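Sporozoite-specific SAG protein (PDB 2WNK) is a SAG2-related surface antigen of the sporozoite stage of Toxoplasma gondii, built of two SRS domains and probably displayed on the parasite surface. Local coordinates at residues C6-S11 with V116-G122; G42-V47 with A57-V62; L89-T94 with L126-Q132; P131-S137 with S155-G160; I165-A170 with R194-E198. All blocks are in the same frame, centred on the assembly; numbering follows the deposited sequence.

Contact 1: C6-S11 with V116-G122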
# COMPACT_ATOMS: atom_id res chain seq x y z
N CYS A 6 20.51 0.84 9.24
CA CYS A 6 20.88 -0.52 9.69
C CYS A 6 22.14 -0.45 10.57
O CYS A 6 23.24 -0.65 10.05
CB CYS A 6 21.06 -1.44 8.49
SG CYS A 6 20.41 -3.15 8.76
N GLU A 7 21.93 -0.20 11.88
CA GLU A 7 22.98 0.05 12.89
C GLU A 7 23.41 -1.11 13.78
O GLU A 7 24.27 -0.94 14.67
CB GLU A 7 22.50 1.13 13.87
CG GLU A 7 22.09 2.44 13.25
CD GLU A 7 21.78 3.48 14.31
OE1 GLU A 7 21.04 3.14 15.26
OE2 GLU A 7 22.26 4.63 14.23
N THR A 8 22.74 -2.25 13.68
CA THR A 8 23.06 -3.30 14.63
C THR A 8 23.57 -4.52 13.87
O THR A 8 22.81 -5.14 13.15
CB THR A 8 21.84 -3.64 15.56
OG1 THR A 8 21.32 -2.43 16.14
CG2 THR A 8 22.29 -4.54 16.70
N GLU A 9 24.86 -4.81 14.01
CA GLU A 9 25.43 -6.04 13.41
C GLU A 9 24.77 -7.26 14.00
O GLU A 9 24.57 -7.32 15.23
CB GLU A 9 26.91 -6.13 13.68
CG GLU A 9 27.75 -5.33 12.71
CD GLU A 9 29.18 -5.28 13.13
OE1 GLU A 9 29.46 -4.74 14.23
OE2 GLU A 9 30.05 -5.79 12.40
N GLY A 10 24.49 -8.23 13.14
CA GLY A 10 23.81 -9.43 13.56
C GLY A 10 22.32 -9.30 13.77
O GLY A 10 21.67 -10.26 14.19
N SER A 11 21.76 -8.13 13.47
CA SER A 11 20.31 -7.95 13.59
C SER A 11 19.78 -7.33 12.32
O SER A 11 20.52 -7.18 11.34
CB SER A 11 19.91 -7.11 14.82
OG SER A 11 20.07 -7.87 16.03
N VAL A 116 21.03 -13.15 10.33
CA VAL A 116 21.91 -12.25 9.65
C VAL A 116 23.38 -12.56 10.05
O VAL A 116 23.66 -12.95 11.19
CB VAL A 116 21.46 -10.84 10.07
CG1 VAL A 116 22.49 -9.79 9.68
CG2 VAL A 116 20.07 -10.55 9.50
N PRO A 117 24.33 -12.40 9.12
CA PRO A 117 25.73 -12.59 9.44
C PRO A 117 26.15 -11.70 10.61
O PRO A 117 25.64 -10.58 10.77
CB PRO A 117 26.45 -12.17 8.15
CG PRO A 117 25.44 -12.50 7.06
CD PRO A 117 24.13 -12.10 7.69
N SER A 118 27.07 -12.20 11.43
CA SER A 118 27.38 -11.49 12.67
C SER A 118 28.09 -10.16 12.43
O SER A 118 28.19 -9.34 13.36
CB SER A 118 28.22 -12.37 13.61
OG SER A 118 29.41 -12.74 12.96
N ASP A 119 28.61 -9.96 11.22
CA ASP A 119 29.33 -8.71 10.87
C ASP A 119 28.59 -7.81 9.89
O ASP A 119 29.21 -6.90 9.31
CB ASP A 119 30.72 -9.02 10.29
CG ASP A 119 30.64 -9.92 9.06
OD1 ASP A 119 31.62 -9.94 8.29
OD2 ASP A 119 29.61 -10.58 8.86
N LYS A 120 27.31 -8.05 9.71
CA LYS A 120 26.49 -7.29 8.73
C LYS A 120 25.16 -6.95 9.36
O LYS A 120 24.81 -7.52 10.38
CB LYS A 120 26.29 -8.12 7.45
CG LYS A 120 27.60 -8.35 6.70
CD LYS A 120 27.44 -9.32 5.52
CE LYS A 120 28.77 -9.96 5.14
NZ LYS A 120 28.73 -10.52 3.77
N CYS A 121 24.39 -6.03 8.74
CA CYS A 121 23.07 -5.69 9.26
C CYS A 121 22.08 -5.99 8.15
O CYS A 121 22.36 -5.70 6.98
CB CYS A 121 23.03 -4.20 9.71
SG CYS A 121 21.41 -3.72 10.43
N GLY A 122 20.92 -6.57 8.48
CA GLY A 122 20.00 -7.07 7.46
C GLY A 122 18.80 -6.13 7.32
O GLY A 122 18.38 -5.48 8.29
O HOH W 1 19.65 -12.39 12.71
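The carbonyl oxygen of Lys-120 takes the N-H of Gly-10, with Gly-10 N to Lys-120 O at 2.9 Å. The bond is nearly straight, 160° at the hydrogen. The CA-H of Glu-9 adds a weaker contact to the same oxygen. A second backbone bond runs the other way, from Gly-122 N to Ser-11 O at 3.0 Å. A disulfide lies to one side of these bonds. Cys-6 SG joins Cys-121 SG at 2.0 Å, with a torsion of -80° about the S-S bond. SG of Cys-121 lies anti to its backbone N (chi1 -178°), which carries the sulfur across to the 6-11 segment. Val-116 CG1 packs 3.7 Å from Ser-11 O. One water accepts from Val-116 N and donates to Gly-10 O. Glu-9 is exposed. It extends alongside the backbone of Asp-119, and its OE2 comes 3.4 Å from Asp-119 CA. That carboxylate forms a salt bridge with Arg-102. Each segment carries a beta turn, type II at Thr-8 to Ser-11 and type I at Pro-117 to Lys-120. These two turns, with a disulfide joining residues that flank them, lie where parallel strands 12-17 and 121-127 begin side by side in the first SRS domain.

Contact 2: G42-V47 with A57-V62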
# COMPACT_ATOMS: atom_id res chain seq x y z
N GLY A 42 18.27 0.20 -12.20
CA GLY A 42 17.27 -0.19 -13.19
C GLY A 42 17.08 -1.68 -13.44
O GLY A 42 16.87 -2.47 -12.50
N ASP A 43 17.15 -2.06 -14.70
CA ASP A 43 16.87 -3.43 -15.13
C ASP A 43 17.78 -4.46 -14.46
O ASP A 43 17.40 -5.62 -14.31
CB ASP A 43 17.02 -3.53 -16.65
CG ASP A 43 16.05 -4.51 -17.28
OD1 ASP A 43 15.24 -5.13 -16.55
OD2 ASP A 43 16.09 -4.67 -18.51
N SER A 44 18.96 -4.02 -14.04
CA SER A 44 20.01 -4.94 -13.55
C SER A 44 20.02 -5.18 -12.04
O SER A 44 20.81 -6.01 -11.57
CB SER A 44 21.41 -4.43 -13.93
OG SER A 44 21.62 -4.39 -15.34
N THR A 45 19.21 -4.43 -11.29
CA THR A 45 19.23 -4.45 -9.82
C THR A 45 18.95 -5.84 -9.30
O THR A 45 18.05 -6.50 -9.83
CB THR A 45 18.13 -3.55 -9.25
OG1 THR A 45 18.37 -2.21 -9.71
CG2 THR A 45 18.15 -3.54 -7.73
N LYS A 46 19.69 -6.27 -8.28
CA LYS A 46 19.45 -7.57 -7.66
C LYS A 46 19.00 -7.40 -6.20
O LYS A 46 19.28 -6.36 -5.57
CB LYS A 46 20.70 -8.44 -7.73
CG LYS A 46 21.17 -8.69 -9.17
CD LYS A 46 22.14 -9.86 -9.23
CE LYS A 46 21.39 -11.19 -9.10
NZ LYS A 46 22.30 -12.39 -9.05
N VAL A 47 18.32 -8.41 -5.67
CA VAL A 47 17.90 -8.41 -4.27
C VAL A 47 18.29 -9.76 -3.70
O VAL A 47 18.41 -10.73 -4.44
CB VAL A 47 16.40 -8.26 -4.10
CG1 VAL A 47 15.94 -6.91 -4.75
CG2 VAL A 47 15.66 -9.49 -4.72
N ALA A 57 18.22 -12.78 -6.53
CA ALA A 57 17.49 -12.78 -7.80
C ALA A 57 17.48 -11.36 -8.37
O ALA A 57 17.68 -10.41 -7.63
CB ALA A 57 16.08 -13.23 -7.55
N ALA A 58 17.24 -11.23 -9.68
CA ALA A 58 17.00 -9.90 -10.24
C ALA A 58 15.71 -9.34 -9.68
O ALA A 58 14.68 -10.04 -9.58
CB ALA A 58 16.93 -9.98 -11.78
N LEU A 59 15.74 -8.06 -9.34
CA LEU A 59 14.57 -7.41 -8.80
C LEU A 59 13.31 -7.58 -9.68
O LEU A 59 12.21 -7.79 -9.15
CB LEU A 59 14.85 -5.93 -8.54
CG LEU A 59 13.64 -5.11 -8.10
CD1 LEU A 59 13.07 -5.58 -6.77
CD2 LEU A 59 14.03 -3.64 -8.00
N LYS A 60 13.43 -7.45 -11.00
CA LYS A 60 12.21 -7.52 -11.84
C LYS A 60 11.57 -8.90 -11.91
O LYS A 60 10.42 -9.02 -12.36
CB LYS A 60 12.45 -7.02 -13.26
CG LYS A 60 13.82 -7.30 -13.81
CD LYS A 60 14.73 -6.17 -13.33
CE LYS A 60 13.92 -4.94 -12.79
NZ LYS A 60 14.70 -4.02 -11.87
N ASP A 61 12.33 -9.91 -11.51
CA ASP A 61 11.86 -11.30 -11.45
C ASP A 61 11.22 -11.64 -10.12
O ASP A 61 10.68 -12.76 -9.95
CB ASP A 61 13.05 -12.23 -11.66
CG ASP A 61 13.55 -12.21 -13.07
OD1 ASP A 61 12.73 -11.94 -13.97
OD2 ASP A 61 14.75 -12.48 -13.27
N VAL A 62 11.33 -10.73 -9.15
CA VAL A 62 10.64 -10.91 -7.86
C VAL A 62 9.53 -9.89 -7.65
O VAL A 62 8.44 -10.21 -7.18
CB VAL A 62 11.63 -10.86 -6.69
CG1 VAL A 62 10.90 -11.04 -5.38
CG2 VAL A 62 12.62 -11.95 -6.87
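Lys-60 reaches across to the turn at Gly-42 and Asp-43. Its CB points toward that segment, and CG lies 3.8 Å from Asp-43 OD1. The chain then bends at chi2 (-85°) and chi3 (-15°). Lys-60 CD is tight against Asp-43 O at 2.9 Å, and the nearly eclipsed bend beside it appears strained. CE is equally far, 3.9 Å, from Asp-43 O and Gly-42 O. At the tip, Lys-60 NZ donates to Gly-42 O at 2.7 Å, from above the carbonyl plane. Thr-45 N reaches the same oxygen from the opposite face, so two donors grip it. Asp-43 OD1 touches the lysine carbons but stays 4.8 Å from Lys-60 NZ, too far for a salt bridge. Further along, Leu-59 N gives a nearly straight bond to Thr-45 O at 2.8 Å. Val-47 and Ala-57 form an antiparallel hydrogen-bonded pair through both N-H groups. On its buried side Val-47 CG1 meets Leu-59 CD1 at 3.8 Å, the two side chains set roughly perpendicular to each other. Val-47 also packs on Val-96 and Phe-98 of strand 94-101. The hairpin is thus zipped by backbone bonds and seated by apolar groups, while the lysine ammonium satisfies a turn carbonyl and would probably be steadied by the nearby aspartate.

Contact 3: L89-T94 with L126-Q132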
# COMPACT_ATOMS: atom_id res chain seq x y z
N LEU A 89 1.83 -3.71 -6.77
CA LEU A 89 2.01 -4.78 -5.78
C LEU A 89 1.92 -6.15 -6.44
O LEU A 89 1.19 -6.33 -7.41
CB LEU A 89 1.01 -4.68 -4.61
CG LEU A 89 1.04 -3.42 -3.74
CD1 LEU A 89 -0.01 -3.46 -2.66
CD2 LEU A 89 2.40 -3.33 -3.10
N PRO A 90 2.70 -7.10 -5.94
CA PRO A 90 2.71 -8.43 -6.54
C PRO A 90 1.39 -9.15 -6.27
O PRO A 90 0.65 -8.77 -5.36
CB PRO A 90 3.87 -9.12 -5.81
CG PRO A 90 3.95 -8.43 -4.49
CD PRO A 90 3.57 -7.00 -4.75
N GLU A 91 1.12 -10.23 -6.99
CA GLU A 91 -0.16 -10.90 -6.73
C GLU A 91 -0.15 -11.66 -5.41
O GLU A 91 -1.21 -11.87 -4.82
CB GLU A 91 -0.61 -11.81 -7.87
CG GLU A 91 -2.17 -11.83 -7.97
CD GLU A 91 -2.79 -10.42 -7.80
OE1 GLU A 91 -3.40 -10.12 -6.74
OE2 GLU A 91 -2.66 -9.59 -8.73
N ALA A 92 1.04 -12.09 -4.98
CA ALA A 92 1.19 -12.74 -3.70
C ALA A 92 2.19 -11.97 -2.85
O ALA A 92 3.18 -11.47 -3.36
CB ALA A 92 1.67 -14.17 -3.88
N GLU A 93 1.93 -11.92 -1.55
CA GLU A 93 2.84 -11.31 -0.58
C GLU A 93 4.21 -11.97 -0.67
O GLU A 93 4.31 -13.21 -0.73
CB GLU A 93 2.26 -11.52 0.82
CG GLU A 93 3.22 -11.37 1.95
CD GLU A 93 2.52 -11.23 3.28
OE1 GLU A 93 1.46 -10.58 3.33
OE2 GLU A 93 3.01 -11.78 4.29
N THR A 94 5.26 -11.15 -0.66
CA THR A 94 6.58 -11.74 -0.66
C THR A 94 7.58 -10.86 0.05
O THR A 94 7.26 -9.74 0.51
CB THR A 94 7.01 -12.04 -2.08
OG1 THR A 94 8.21 -12.84 -2.05
CG2 THR A 94 7.19 -10.77 -2.84
N LEU A 126 8.99 -6.53 3.51
CA LEU A 126 7.79 -7.35 3.26
C LEU A 126 6.85 -6.58 2.33
O LEU A 126 6.44 -5.47 2.63
CB LEU A 126 7.07 -7.65 4.57
CG LEU A 126 5.83 -8.54 4.34
CD1 LEU A 126 6.23 -9.88 3.78
CD2 LEU A 126 4.95 -8.71 5.58
N VAL A 127 6.53 -7.17 1.18
CA VAL A 127 5.66 -6.50 0.23
C VAL A 127 4.30 -7.22 0.21
O VAL A 127 4.23 -8.43 -0.05
CB VAL A 127 6.30 -6.47 -1.16
CG1 VAL A 127 5.40 -5.74 -2.14
CG2 VAL A 127 7.68 -5.80 -1.11
N LYS A 128 3.24 -6.50 0.53
CA LYS A 128 1.91 -7.12 0.64
C LYS A 128 1.32 -7.39 -0.74
O LYS A 128 1.75 -6.76 -1.73
CB LYS A 128 0.97 -6.20 1.42
CG LYS A 128 1.41 -5.92 2.86
CD LYS A 128 0.85 -6.99 3.78
CE LYS A 128 1.33 -6.86 5.22
NZ LYS A 128 0.52 -5.86 5.97
N ALA A 129 0.36 -8.31 -0.82
CA ALA A 129 -0.24 -8.66 -2.10
C ALA A 129 -1.20 -7.53 -2.52
O ALA A 129 -1.74 -6.84 -1.68
CB ALA A 129 -1.00 -9.99 -2.02
N ALA A 130 -1.37 -7.34 -3.83
CA ALA A 130 -2.29 -6.35 -4.36
C ALA A 130 -3.71 -6.67 -3.88
O ALA A 130 -4.12 -7.82 -3.99
CB ALA A 130 -2.26 -6.40 -5.86
N PRO A 131 -4.44 -5.67 -3.37
CA PRO A 131 -5.86 -5.95 -3.04
C PRO A 131 -6.64 -6.28 -4.32
O PRO A 131 -6.34 -5.75 -5.41
CB PRO A 131 -6.38 -4.63 -2.44
CG PRO A 131 -5.19 -3.77 -2.20
CD PRO A 131 -4.02 -4.30 -3.00
N GLN A 132 -7.62 -7.16 -4.19
CA GLN A 132 -8.44 -7.52 -5.35
C GLN A 132 -9.67 -6.63 -5.31
O GLN A 132 -10.76 -7.07 -4.95
CB GLN A 132 -8.85 -9.00 -5.31
CG GLN A 132 -7.70 -9.96 -5.71
CD GLN A 132 -7.34 -9.92 -7.22
OE1 GLN A 132 -8.21 -10.08 -8.09
NE2 GLN A 132 -6.06 -9.73 -7.52
O HOH W 2 -4.62 -8.18 -9.66
O HOH W 3 -0.57 -9.73 1.80
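Pro-90 and Val-127 make the tight part of this contact. Pro-90 CD lies 3.4 Å from Val-127 CG1, closer than carbons usually pack. With CG1 of Val-127 trans to the main-chain nitrogen (chi1 -178°), that methyl faces the proline ring. Leu-89 continues the apolar patch. Its CD2 touches the same Val-127 methyl, its CB meets Ala-130 CB at 3.9 Å, and its CD1 reaches the ring of Pro-131. Leu-63 covers Pro-90 and Val-127 from a nearby loop.

Backbone bonds run beside this patch. Thr-94 and Val-127 form an antiparallel hydrogen-bonded pair, with Val-127 N to Thr-94 O at 2.8 Å. Ala-130 N donates to Pro-90 O at 2.9 Å, a further backbone bond beyond the strand.

The glutamates lie on the looser, solvent side. Glu-91 points its CB away, but a bend at chi2 brings the carboxylate back to Gln-132. The bond from Gln-132 NE2 to Glu-91 OE1 is weak, 129° at the hydrogen, and the two flat groups stand 80° apart. A water donates to Glu-91 OE2 and takes a weak bond from Gln-132 NE2. Glu-93 extends beside Lys-128, its OE1 3.7 Å from Lys-128 CD. A water links this oxygen to Ala-129 N. The ammonium of Lys-128 is instead bridged to Glu-18. Close apolar packing and backbone bonds thus hold the chain where it leaves strand 121-127, while the polar links between the segments at the exposed side are weak or go through water.

Contact 4: P131-S137 with S155-G160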
# COMPACT_ATOMS: atom_id res chain seq x y z
N PRO A 131 -4.44 -5.67 -3.37
CA PRO A 131 -5.86 -5.95 -3.04
C PRO A 131 -6.64 -6.28 -4.32
O PRO A 131 -6.34 -5.75 -5.41
CB PRO A 131 -6.38 -4.63 -2.44
CG PRO A 131 -5.19 -3.77 -2.20
CD PRO A 131 -4.02 -4.30 -3.00
N GLN A 132 -7.62 -7.16 -4.19
CA GLN A 132 -8.44 -7.52 -5.35
C GLN A 132 -9.67 -6.63 -5.31
O GLN A 132 -10.76 -7.07 -4.95
CB GLN A 132 -8.85 -9.00 -5.31
CG GLN A 132 -7.70 -9.96 -5.71
CD GLN A 132 -7.34 -9.92 -7.22
OE1 GLN A 132 -8.21 -10.08 -8.09
NE2 GLN A 132 -6.06 -9.73 -7.52
N ALA A 133 -9.46 -5.36 -5.65
CA ALA A 133 -10.58 -4.40 -5.67
C ALA A 133 -10.22 -3.26 -6.57
O ALA A 133 -9.04 -2.99 -6.76
CB ALA A 133 -10.94 -3.85 -4.24
N PRO A 134 -11.24 -2.61 -7.17
CA PRO A 134 -10.90 -1.49 -8.07
C PRO A 134 -10.34 -0.30 -7.32
O PRO A 134 -10.75 -0.04 -6.19
CB PRO A 134 -12.27 -1.12 -8.70
CG PRO A 134 -13.27 -1.56 -7.71
CD PRO A 134 -12.69 -2.84 -7.07
N VAL A 135 -9.50 0.47 -7.98
CA VAL A 135 -8.81 1.58 -7.33
C VAL A 135 -9.42 2.91 -7.79
O VAL A 135 -9.72 3.06 -8.98
CB VAL A 135 -7.30 1.58 -7.74
CG1 VAL A 135 -6.61 2.75 -7.07
CG2 VAL A 135 -6.62 0.24 -7.38
N CYS A 136 -9.56 3.87 -6.87
CA CYS A 136 -10.02 5.23 -7.18
C CYS A 136 -8.77 6.08 -6.95
O CYS A 136 -8.42 6.39 -5.81
CB CYS A 136 -11.17 5.64 -6.24
SG CYS A 136 -12.33 6.81 -7.10
N SER A 137 -8.15 6.49 -8.05
CA SER A 137 -6.88 7.24 -7.98
C SER A 137 -6.81 8.45 -8.89
O SER A 137 -5.72 9.04 -9.05
CB SER A 137 -5.69 6.29 -8.20
OG SER A 137 -5.62 5.84 -9.57
N SER A 155 -15.99 -3.60 -2.55
CA SER A 155 -14.68 -3.04 -2.06
C SER A 155 -14.17 -2.00 -3.06
O SER A 155 -14.35 -2.17 -4.29
CB SER A 155 -13.70 -4.15 -1.71
OG SER A 155 -14.29 -4.90 -0.61
N PHE A 156 -13.33 -1.08 -2.60
CA PHE A 156 -12.42 -0.38 -3.43
C PHE A 156 -11.22 0.11 -2.70
O PHE A 156 -11.13 -0.06 -1.48
CB PHE A 156 -13.22 0.89 -3.87
CG PHE A 156 -13.73 1.76 -2.71
CD1 PHE A 156 -12.95 2.85 -2.31
CD2 PHE A 156 -14.94 1.51 -2.04
CE1 PHE A 156 -13.36 3.67 -1.26
CE2 PHE A 156 -15.38 2.31 -0.96
CZ PHE A 156 -14.58 3.40 -0.57
N VAL A 157 -10.29 0.68 -3.46
CA VAL A 157 -9.02 1.19 -2.90
C VAL A 157 -8.88 2.68 -3.17
O VAL A 157 -8.98 3.11 -4.32
CB VAL A 157 -7.83 0.45 -3.50
CG1 VAL A 157 -6.46 1.07 -3.01
CG2 VAL A 157 -7.94 -1.03 -3.22
N CYS A 158 -8.58 3.46 -2.13
CA CYS A 158 -8.17 4.86 -2.32
C CYS A 158 -6.69 4.79 -2.70
O CYS A 158 -5.86 4.51 -1.83
CB CYS A 158 -8.42 5.69 -1.04
SG CYS A 158 -10.16 6.05 -0.63
N GLY A 159 -6.37 5.02 -3.97
CA GLY A 159 -5.04 4.73 -4.47
C GLY A 159 -4.25 5.96 -4.89
O GLY A 159 -4.76 7.09 -4.93
N GLY A 160 -2.99 5.71 -5.22
CA GLY A 160 -2.08 6.74 -5.74
C GLY A 160 -1.91 7.82 -4.70
O GLY A 160 -1.75 7.52 -3.51
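Val-135 and Val-157 each hold CG1 anti to the backbone N (chi1 179° and 175°) and CG2 anti to the carbonyl carbon. These torsions set Val-135 CG2 4.1 Å from Val-157 CB, and turn Val-157 CG2 toward Pro-131. That methyl meets both CB and CG of the proline ring, with Pro-131 CB at 4.0 Å. The other methyl of Val-135, CG1, lies over Gly-159, 3.6 Å from its CA. Gly-159 has no side chain, so the methyl can lie directly on that atom.

The backbones pair in parallel. Val-157 N donates to Pro-134 O at 2.9 Å. Cys-136 N returns a short, nearly straight bond to Val-157 O at 2.7 Å. Gly-159 N then reaches Cys-136 O, approaching from above the carbonyl plane. Upstream, Ala-133 CB touches Ser-155 CB at 3.8 Å, and Pro-134 CD lies 3.3 Å from Ser-155 O.

On the face that carries both cysteines, Cys-136 is joined to Cys-229, and Cys-158 to Cys-221. Phe-156 sends its ring away from the 131-137 segment, against Leu-143, Leu-145, Val-231 and Ile-165. The arrangement is a parallel edge pair: strand 135-136 borders strand 152-158 at the outer side of a mixed sheet, whose disulfides and phenylalanine face the other sheet of the second SRS domain, a beta sandwich.

Contact 5: I165-A170 with R194-E198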
# COMPACT_ATOMS: atom_id res chain seq x y z
N ILE A 165 -9.64 9.01 2.96
CA ILE A 165 -11.10 8.75 2.74
C ILE A 165 -11.89 9.88 3.41
O ILE A 165 -11.67 10.21 4.58
CB ILE A 165 -11.54 7.35 3.07
CG1 ILE A 165 -12.91 7.12 2.44
CG2 ILE A 165 -11.48 7.10 4.55
CD1 ILE A 165 -13.21 5.69 2.10
N LYS A 166 -12.87 10.43 2.69
CA LYS A 166 -14.01 11.09 3.23
C LYS A 166 -15.36 10.47 2.95
O LYS A 166 -15.57 10.01 1.84
CB LYS A 166 -14.04 12.46 2.52
CG LYS A 166 -12.73 13.32 2.62
CD LYS A 166 -12.32 13.50 4.08
CE LYS A 166 -11.22 14.55 4.07
NZ LYS A 166 -10.96 15.10 5.41
N PRO A 167 -16.26 10.47 3.94
CA PRO A 167 -15.97 10.89 5.31
C PRO A 167 -14.92 10.08 6.04
O PRO A 167 -14.80 8.89 5.81
CB PRO A 167 -17.30 10.65 6.04
CG PRO A 167 -18.35 10.80 4.95
CD PRO A 167 -17.67 10.04 3.80
N ALA A 168 -14.19 10.73 6.95
CA ALA A 168 -13.13 10.02 7.66
C ALA A 168 -13.73 9.06 8.67
O ALA A 168 -13.15 8.01 8.92
CB ALA A 168 -12.17 11.02 8.37
N ASN A 169 -14.87 9.42 9.25
CA ASN A 169 -15.56 8.55 10.20
C ASN A 169 -16.31 7.47 9.41
O ASN A 169 -17.16 7.80 8.60
CB ASN A 169 -16.58 9.38 10.94
CG ASN A 169 -17.16 8.69 12.15
OD1 ASN A 169 -17.46 7.48 12.15
ND2 ASN A 169 -17.33 9.46 13.25
N ALA A 170 -16.05 6.21 9.75
CA ALA A 170 -16.68 5.08 9.06
C ALA A 170 -18.19 4.96 9.23
O ALA A 170 -18.85 4.29 8.43
CB ALA A 170 -15.97 3.79 9.46
N ARG A 194 -19.01 0.13 7.09
CA ARG A 194 -17.84 0.35 6.28
C ARG A 194 -16.62 -0.02 7.11
O ARG A 194 -16.56 0.32 8.30
CB ARG A 194 -17.76 1.85 5.84
CG ARG A 194 -16.77 2.13 4.78
CD ARG A 194 -15.48 2.60 5.40
NE ARG A 194 -15.49 4.01 5.67
CZ ARG A 194 -14.49 4.63 6.30
NH1 ARG A 194 -13.45 3.95 6.77
NH2 ARG A 194 -14.54 5.93 6.49
N SER A 195 -15.65 -0.73 6.51
CA SER A 195 -14.43 -1.15 7.27
C SER A 195 -13.50 0.05 7.51
O SER A 195 -13.59 1.08 6.83
CB SER A 195 -13.69 -2.22 6.45
OG SER A 195 -13.14 -1.65 5.25
N ALA A 196 -12.57 -0.08 8.46
CA ALA A 196 -11.55 0.93 8.67
C ALA A 196 -10.59 1.06 7.51
O ALA A 196 -10.26 0.07 6.87
CB ALA A 196 -10.78 0.62 9.99
N LEU A 197 -10.13 2.26 7.22
CA LEU A 197 -9.20 2.42 6.09
C LEU A 197 -7.90 1.57 6.23
O LEU A 197 -7.10 1.83 7.10
CB LEU A 197 -8.89 3.91 5.89
CG LEU A 197 -8.04 4.29 4.67
CD1 LEU A 197 -8.66 3.81 3.38
CD2 LEU A 197 -7.78 5.82 4.61
N GLU A 198 -7.70 0.54 5.40
CA GLU A 198 -6.44 -0.19 5.50
C GLU A 198 -5.20 0.69 5.24
O GLU A 198 -5.28 1.75 4.62
CB GLU A 198 -6.41 -1.39 4.56
CG GLU A 198 -7.68 -2.18 4.52
CD GLU A 198 -7.60 -3.45 5.34
OE1 GLU A 198 -7.13 -3.39 6.50
OE2 GLU A 198 -8.03 -4.50 4.80
O HOH W 4 -16.78 7.11 5.56
O HOH W 5 -11.60 6.28 7.87
O HOH W 6 -19.60 1.80 9.45
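The guanidinium of Arg-194 has Ala-170 over one face, with Ala-170 CA 3.4 Å above the plane and displaced from the centre of the group. Ala-170 CB also comes close, 3.6 Å from Arg-194 CZ. Around the edge lie oxygens. Arg-194 NH1 donates within its own segment to Ser-195 O at 2.9 Å, almost in the guanidinium plane. Two waters lie in plane as well. One accepts from Arg-194 NH2 and lies 2.7 Å from Pro-167 O. The other accepts from NH1 and donates to Ala-168 O. A direct bond from Arg-194 NH2 to Ala-168 O is long and weak, at 3.5 Å. The side chain bends at chi2 (-95°) and chi3 (-85°), which brings the flat group against the loop 167-170. A third water joins Ala-170 O to Arg-194 N. Deeper in, Ile-165 CG2 meets Leu-197 CD2 at 3.9 Å, and the two side chains run antiparallel where they touch. Both also touch Ile-203 of strand 202-207. Arg-194 and its waters thus join the loops that follow edge strands 164-166 and 193-194, one from each sheet of the second SRS domain's beta sandwich.

Contacts 1 and 2 lie in the first SRS domain, and contacts 4 and 5 in the second. Contact 3 leads from one to the other: it uses strand 121-127, as contact 1 does, and shares Pro-131 and Gln-132 with contact 4. Centres of contacts 3 and 4 are about 14 Å apart, while the centre of contact 1 is about 27 Å from that of contact 3, at the far end of that strand. Contact 2 comes within about 5 Å of contact 3 at nearest atoms, without touching. Contacts 4 and 5 do touch, Phe-156 CZ packing on Ile-165 CD1 at 3.8 Å. Contacts 1 and 5, with centres about 39 Å apart, fall on opposite sides of the chain's centre.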